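Local coordinates for protein nicotinamide-nucleotide adenylyltransferase NadR family / Ribosylnicotinamide kinase (Lactococcus lactis subsp. cremoris, PDB 6GYE) that binds nicotinamide riboside and probably phosphorylates it to the mononucleotide, with a further adenylyltransferase activity expected to yield NAD+, at residues N95-D98 against E99-N102; A129-L132 against K133-P137. One frame throughout, in Å; residues are numbered along the deposited sequence.

Interaction 1 lies at the start of helix 95-110 and interaction 2 at the end of helix 126-133, and together they illustrate how a local contact in one helix locks onto another at the end of a neighbouring helix and the loop that follows it. Their centres are about 10 Å apart. R135 is the common member: its NE forms a salt bridge with D98 OD1 (2.8 Å), while its CD packs on A101 CB at 3.8 Å. E131 CG also rests against W97 CE2, 3.5 Å away. Both interactions belong to the part of the chain built on the five-stranded parallel sheet. The nicotinamide riboside pocket, which includes Y240, N243 and D291, draws no residue from either contact.

Interaction 1 (N95-D98 against E99-N102); sequences NGWD and EWAN
The indole of W97 turns its edge toward the face of W100, three residues further along the same helix. It is an edge-to-face pair: the six-membered rings stand at 82° to each other, with centroids 5.5 Å apart. W97 CE3 leads the approach, reaching W100 CE3 at 4.0 Å, with W100 CE3 near the plane of the W97 ring. W97 CZ3 sits over the rim of the W100 face and not over its middle. Beyond this pair, W97 meets Y128 in another edge-to-face contact. Different first torsions bring the two indoles together: W97 has CG beside its own backbone N (chi1 -79°), whereas W100 swings CG to the far side from its N (chi1 179°).

The backbone that carries the rings has regular alpha-helical bonding. W100 N donates to G96 O at 2.7 Å, A101 N to W97 O at 3.0 Å, and N102 N to D98 O at 2.9 Å. The amide of N102 folds back over this last carbonyl, with ND2 3.5 Å from D98 O but at too poor an angle for a hydrogen bond. The acidic side chains look to other partners, D98 to R135 and E99 to R103 one turn on.

Helix 95-110 runs between strands 80-86 and 118-123 of the parallel sheet; against helix 126-133, W97 touches E127 and E131, and W100 touches L132. The pair lets the slightly positive C-H rim of one indole face the pi cloud of the other. The buried W100 also gives its NE1 to E87 OE2, so the indole is tied at its nitrogen as well as packed on its face. That carboxylate would probably make the W100 ring somewhat richer in electrons, and so a better acceptor for the edge of W97.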
ATOM      1  N   ASN A  95     -11.011 -13.338 -32.997  1.00151.22           N
ATOM      2  CA  ASN A  95     -11.925 -14.206 -32.254  1.00144.78           C
ATOM      3  C   ASN A  95     -11.860 -13.968 -30.757  1.00136.13           C
ATOM      4  O   ASN A  95     -12.714 -14.487 -30.026  1.00131.37           O
ATOM      5  CB  ASN A  95     -11.697 -15.688 -32.564  1.00146.42           C
ATOM      6  CG  ASN A  95     -12.546 -16.171 -33.717  1.00147.70           C
ATOM      7  OD1 ASN A  95     -12.193 -16.016 -34.885  1.00152.18           O
ATOM      8  ND2 ASN A  95     -13.689 -16.765 -33.386  1.00144.64           N
ATOM      9  N   GLY A  96     -10.879 -13.201 -30.280  1.00127.55           N
ATOM     10  CA  GLY A  96     -10.964 -12.786 -28.901  1.00114.01           C
ATOM     11  C   GLY A  96     -12.022 -11.727 -28.690  1.00100.23           C
ATOM     12  O   GLY A  96     -12.537 -11.602 -27.577  1.00 98.90           O
ATOM     13  N   TRP A  97     -12.382 -10.983 -29.744  1.00 91.46           N
ATOM     14  CA  TRP A  97     -13.379  -9.926 -29.599  1.00 91.26           C
ATOM     15  C   TRP A  97     -14.756 -10.511 -29.327  1.00 90.86           C
ATOM     16  O   TRP A  97     -15.526  -9.952 -28.540  1.00 92.38           O
ATOM     17  CB  TRP A  97     -13.414  -9.023 -30.833  1.00101.84           C
ATOM     18  CG  TRP A  97     -12.312  -7.999 -30.902  1.00105.84           C
ATOM     19  CD1 TRP A  97     -11.319  -7.906 -31.841  1.00108.54           C
ATOM     20  CD2 TRP A  97     -12.104  -6.912 -29.990  1.00100.19           C
ATOM     21  NE1 TRP A  97     -10.507  -6.829 -31.564  1.00105.43           N
ATOM     22  CE2 TRP A  97     -10.967  -6.204 -30.435  1.00 98.46           C
ATOM     23  CE3 TRP A  97     -12.768  -6.473 -28.838  1.00 94.30           C
ATOM     24  CZ2 TRP A  97     -10.483  -5.083 -29.770  1.00 96.94           C
ATOM     25  CZ3 TRP A  97     -12.287  -5.361 -28.178  1.00 92.40           C
ATOM     26  CH2 TRP A  97     -11.155  -4.678 -28.645  1.00 95.91           C
ATOM     27  N   ASP A  98     -15.092 -11.618 -29.990  1.00 92.85           N
ATOM     28  CA  ASP A  98     -16.374 -12.273 -29.755  1.00 90.93           C
ATOM     29  C   ASP A  98     -16.452 -12.769 -28.321  1.00 87.15           C
ATOM     30  O   ASP A  98     -17.364 -12.410 -27.568  1.00 81.95           O
ATOM     31  CB  ASP A  98     -16.550 -13.433 -30.727  1.00102.22           C
ATOM     32  CG  ASP A  98     -16.730 -12.972 -32.148  1.00108.95           C
ATOM     33  OD1 ASP A  98     -17.426 -11.958 -32.351  1.00107.57           O
ATOM     34  OD2 ASP A  98     -16.187 -13.632 -33.061  1.00116.46           O
ATOM     35  N   GLU A  99     -15.470 -13.582 -27.923  1.00 88.45           N
ATOM     36  CA  GLU A  99     -15.417 -14.100 -26.563  1.00 93.97           C
ATOM     37  C   GLU A  99     -15.340 -12.971 -25.538  1.00101.38           C
ATOM     38  O   GLU A  99     -15.982 -13.035 -24.481  1.00102.91           O
ATOM     39  CB  GLU A  99     -14.223 -15.045 -26.429  1.00 99.46           C
ATOM     40  CG  GLU A  99     -13.950 -15.529 -25.012  1.00112.74           C
ATOM     41  CD  GLU A  99     -14.880 -16.632 -24.566  1.00119.94           C
ATOM     42  OE1 GLU A  99     -15.623 -17.162 -25.423  1.00125.65           O
ATOM     43  OE2 GLU A  99     -14.858 -16.966 -23.357  1.00115.86           O
ATOM     44  N   TRP A 100     -14.561 -11.928 -25.828  1.00101.45           N
ATOM     45  CA  TRP A 100     -14.483 -10.794 -24.913  1.00 91.17           C
ATOM     46  C   TRP A 100     -15.864 -10.192 -24.681  1.00 85.51           C
ATOM     47  O   TRP A 100     -16.292 -10.007 -23.534  1.00 80.31           O
ATOM     48  CB  TRP A 100     -13.504  -9.748 -25.461  1.00 90.59           C
ATOM     49  CG  TRP A 100     -13.354  -8.527 -24.615  1.00 86.36           C
ATOM     50  CD1 TRP A 100     -12.492  -8.347 -23.569  1.00 80.43           C
ATOM     51  CD2 TRP A 100     -14.070  -7.299 -24.762  1.00 86.51           C
ATOM     52  NE1 TRP A 100     -12.649  -7.085 -23.041  1.00 79.02           N
ATOM     53  CE2 TRP A 100     -13.614  -6.425 -23.754  1.00 81.52           C
ATOM     54  CE3 TRP A 100     -15.067  -6.857 -25.641  1.00 85.30           C
ATOM     55  CZ2 TRP A 100     -14.112  -5.136 -23.606  1.00 80.62           C
ATOM     56  CZ3 TRP A 100     -15.564  -5.578 -25.490  1.00 78.64           C
ATOM     57  CH2 TRP A 100     -15.086  -4.732 -24.482  1.00 79.41           C
ATOM     58  N   ALA A 101     -16.596  -9.920 -25.764  1.00 84.97           N
ATOM     59  CA  ALA A 101     -17.933  -9.350 -25.635  1.00 83.33           C
ATOM     60  C   ALA A 101     -18.883 -10.301 -24.918  1.00 86.30           C
ATOM     61  O   ALA A 101     -19.736  -9.856 -24.138  1.00 86.96           O
ATOM     62  CB  ALA A 101     -18.486  -8.978 -27.006  1.00 77.89           C
ATOM     63  N   ASN A 102     -18.766 -11.609 -25.184  1.00 85.36           N
ATOM     64  CA  ASN A 102     -19.598 -12.583 -24.480  1.00 88.23           C
ATOM     65  C   ASN A 102     -19.468 -12.414 -22.979  1.00 86.88           C
ATOM     66  O   ASN A 102     -20.466 -12.258 -22.269  1.00 89.46           O
ATOM     67  CB  ASN A 102     -19.217 -14.010 -24.871  1.00 88.78           C
ATOM     68  CG  ASN A 102     -19.700 -14.379 -26.240  1.00100.16           C
ATOM     69  OD1 ASN A 102     -20.648 -13.784 -26.754  1.00104.76           O
ATOM     70  ND2 ASN A 102     -19.061 -15.372 -26.847  1.00107.77           N
TER

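Interaction 2 (A129-L132 against K133-P137)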
ATOM      1  N   ALA A 129     -14.830   0.828 -29.222  1.00 81.40           N
ATOM      2  CA  ALA A 129     -16.149   1.280 -29.634  1.00 74.00           C
ATOM      3  C   ALA A 129     -16.627   0.529 -30.866  1.00 82.90           C
ATOM      4  O   ALA A 129     -17.727  -0.036 -30.873  1.00 87.03           O
ATOM      5  CB  ALA A 129     -16.125   2.782 -29.889  1.00 75.16           C
ATOM      6  N   ALA A 130     -15.788   0.459 -31.902  1.00 82.84           N
ATOM      7  CA  ALA A 130     -16.220  -0.166 -33.152  1.00 87.09           C
ATOM      8  C   ALA A 130     -16.490  -1.653 -32.964  1.00 89.06           C
ATOM      9  O   ALA A 130     -17.461  -2.183 -33.520  1.00 91.44           O
ATOM     10  CB  ALA A 130     -15.187   0.068 -34.256  1.00 83.06           C
ATOM     11  N   GLU A 131     -15.629  -2.348 -32.212  1.00 87.37           N
ATOM     12  CA  GLU A 131     -15.819  -3.782 -32.005  1.00 87.75           C
ATOM     13  C   GLU A 131     -17.052  -4.054 -31.153  1.00 86.93           C
ATOM     14  O   GLU A 131     -17.775  -5.031 -31.382  1.00 87.83           O
ATOM     15  CB  GLU A 131     -14.570  -4.397 -31.364  1.00 84.60           C
ATOM     16  CG  GLU A 131     -13.309  -4.315 -32.227  1.00 94.84           C
ATOM     17  CD  GLU A 131     -13.439  -5.017 -33.593  1.00103.53           C
ATOM     18  OE1 GLU A 131     -12.615  -4.731 -34.491  1.00104.34           O
ATOM     19  OE2 GLU A 131     -14.361  -5.843 -33.777  1.00106.08           O
ATOM     20  N   LEU A 132     -17.318  -3.191 -30.180  1.00 82.13           N
ATOM     21  CA  LEU A 132     -18.504  -3.356 -29.352  1.00 77.28           C
ATOM     22  C   LEU A 132     -19.782  -3.125 -30.156  1.00 82.75           C
ATOM     23  O   LEU A 132     -20.745  -3.897 -30.042  1.00 85.62           O
ATOM     24  CB  LEU A 132     -18.418  -2.411 -28.161  1.00 75.45           C
ATOM     25  CG  LEU A 132     -19.266  -2.741 -26.946  1.00 73.40           C
ATOM     26  CD1 LEU A 132     -19.163  -4.216 -26.635  1.00 75.49           C
ATOM     27  CD2 LEU A 132     -18.719  -1.937 -25.789  1.00 68.45           C
ATOM     28  N   LYS A 133     -19.817  -2.062 -30.975  1.00 74.84           N
ATOM     29  CA  LYS A 133     -21.035  -1.734 -31.716  1.00 84.05           C
ATOM     30  C   LYS A 133     -21.477  -2.865 -32.641  1.00 88.82           C
ATOM     31  O   LYS A 133     -22.671  -2.981 -32.942  1.00 91.82           O
ATOM     32  CB  LYS A 133     -20.852  -0.438 -32.516  1.00 93.50           C
ATOM     33  CG  LYS A 133     -21.252   0.820 -31.754  1.00 99.63           C
ATOM     34  CD  LYS A 133     -20.481   2.051 -32.222  1.00101.62           C
ATOM     35  CE  LYS A 133     -20.682   2.321 -33.687  1.00103.33           C
ATOM     36  NZ  LYS A 133     -19.842   3.463 -34.144  1.00106.55           N
ATOM     37  N   LYS A 134     -20.540  -3.671 -33.149  1.00 90.60           N
ATOM     38  CA  LYS A 134     -20.904  -4.804 -33.999  1.00 90.30           C
ATOM     39  C   LYS A 134     -21.488  -5.990 -33.230  1.00 83.98           C
ATOM     40  O   LYS A 134     -22.035  -6.898 -33.859  1.00 91.62           O
ATOM     41  CB  LYS A 134     -19.693  -5.277 -34.806  1.00 93.48           C
ATOM     42  CG  LYS A 134     -19.090  -4.228 -35.723  1.00108.04           C
ATOM     43  CD  LYS A 134     -17.933  -4.804 -36.540  1.00118.10           C
ATOM     44  CE  LYS A 134     -16.882  -5.421 -35.626  1.00126.44           C
ATOM     45  NZ  LYS A 134     -15.765  -6.054 -36.378  1.00132.57           N
ATOM     46  N   ARG A 135     -21.390  -6.017 -31.902  1.00 80.62           N
ATOM     47  CA  ARG A 135     -21.680  -7.228 -31.140  1.00 81.04           C
ATOM     48  C   ARG A 135     -22.764  -7.023 -30.086  1.00 85.17           C
ATOM     49  O   ARG A 135     -22.812  -7.771 -29.107  1.00 86.38           O
ATOM     50  CB  ARG A 135     -20.405  -7.768 -30.489  1.00 77.60           C
ATOM     51  CG  ARG A 135     -19.391  -8.325 -31.488  1.00 86.78           C
ATOM     52  CD  ARG A 135     -18.052  -8.570 -30.808  1.00 90.54           C
ATOM     53  NE  ARG A 135     -17.083  -9.224 -31.684  1.00 95.90           N
ATOM     54  CZ  ARG A 135     -16.346  -8.587 -32.590  1.00 97.07           C
ATOM     55  NH1 ARG A 135     -16.477  -7.279 -32.763  1.00 96.84           N
ATOM     56  NH2 ARG A 135     -15.475  -9.255 -33.325  1.00 99.83           N
ATOM     57  N   PHE A 136     -23.640  -6.041 -30.266  1.00 88.87           N
ATOM     58  CA  PHE A 136     -24.786  -5.907 -29.377  1.00 87.21           C
ATOM     59  C   PHE A 136     -25.687  -7.134 -29.512  1.00 90.58           C
ATOM     60  O   PHE A 136     -26.123  -7.455 -30.626  1.00 99.77           O
ATOM     61  CB  PHE A 136     -25.579  -4.645 -29.711  1.00 85.50           C
ATOM     62  CG  PHE A 136     -24.844  -3.368 -29.433  1.00 85.14           C
ATOM     63  CD1 PHE A 136     -23.829  -3.327 -28.493  1.00 91.37           C
ATOM     64  CD2 PHE A 136     -25.189  -2.204 -30.091  1.00 81.08           C
ATOM     65  CE1 PHE A 136     -23.164  -2.155 -28.229  1.00 88.90           C
ATOM     66  CE2 PHE A 136     -24.532  -1.029 -29.830  1.00 85.91           C
ATOM     67  CZ  PHE A 136     -23.518  -1.001 -28.896  1.00 87.78           C
ATOM     68  N   PRO A 137     -25.999  -7.826 -28.422  1.00 88.01           N
ATOM     69  CA  PRO A 137     -26.865  -9.003 -28.510  1.00 89.86           C
ATOM     70  C   PRO A 137     -28.339  -8.631 -28.540  1.00 96.02           C
ATOM     71  O   PRO A 137     -28.752  -7.539 -28.143  1.00 91.86           O
ATOM     72  CB  PRO A 137     -26.528  -9.792 -27.241  1.00 83.46           C
ATOM     73  CG  PRO A 137     -25.876  -8.813 -26.299  1.00 80.56           C
ATOM     74  CD  PRO A 137     -25.657  -7.503 -27.026  1.00 87.84           C
TER
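Charge comes first here: E131 OE2 receives both R135 NH1, at 2.8 Å, and K134 NZ, at 3.0 Å, in a small salt-bridge network. The two cations use different sides of the oxygen. The arginine takes the anti lone pair, directed away from OE1, while the lysine comes from the syn side and lies out of the carboxylate plane. Carboxylate and guanidinium are turned 58° apart and meet through one oxygen and one nitrogen, not as a flat, two-pronged pair. A bend in the glutamate chain at chi2 (-59°) brings its acid group round to the following turn, where the lysine and arginine run alongside it. R135 NE makes a further salt bridge, with D98 on helix 95-110.

Hydrogen bonds to main-chain oxygens form the second group. R135 NH1 also donates to E131 O, at 2.9 Å and almost in the guanidinium plane, so one nitrogen grips both the backbone and the side chain of E131. Helical bonding fades at this point: K133 N to A129 O is sound at 2.9 Å, K134 N to A130 O is weak at 3.4 Å, and R135 N turns instead to L132 O, 2.9 Å away and three residues back.

This is the end of helix 126-133, the helical link of a beta-alpha-beta crossover between the adjacent parallel strands 118-123 and 142-147. With a leucine in place of R135 the guanidinium is gone, which would probably leave D98 without this salt bridge, E131 O without its arginine donor and E131 OE2 with K134 alone within this network.

Apolar contact makes up the third group. The side chains of L132 and F136 lie roughly at right angles, L132 CG approaching F136 CE1 at 4.1 Å, and both reach F121 and V145 on those two strands.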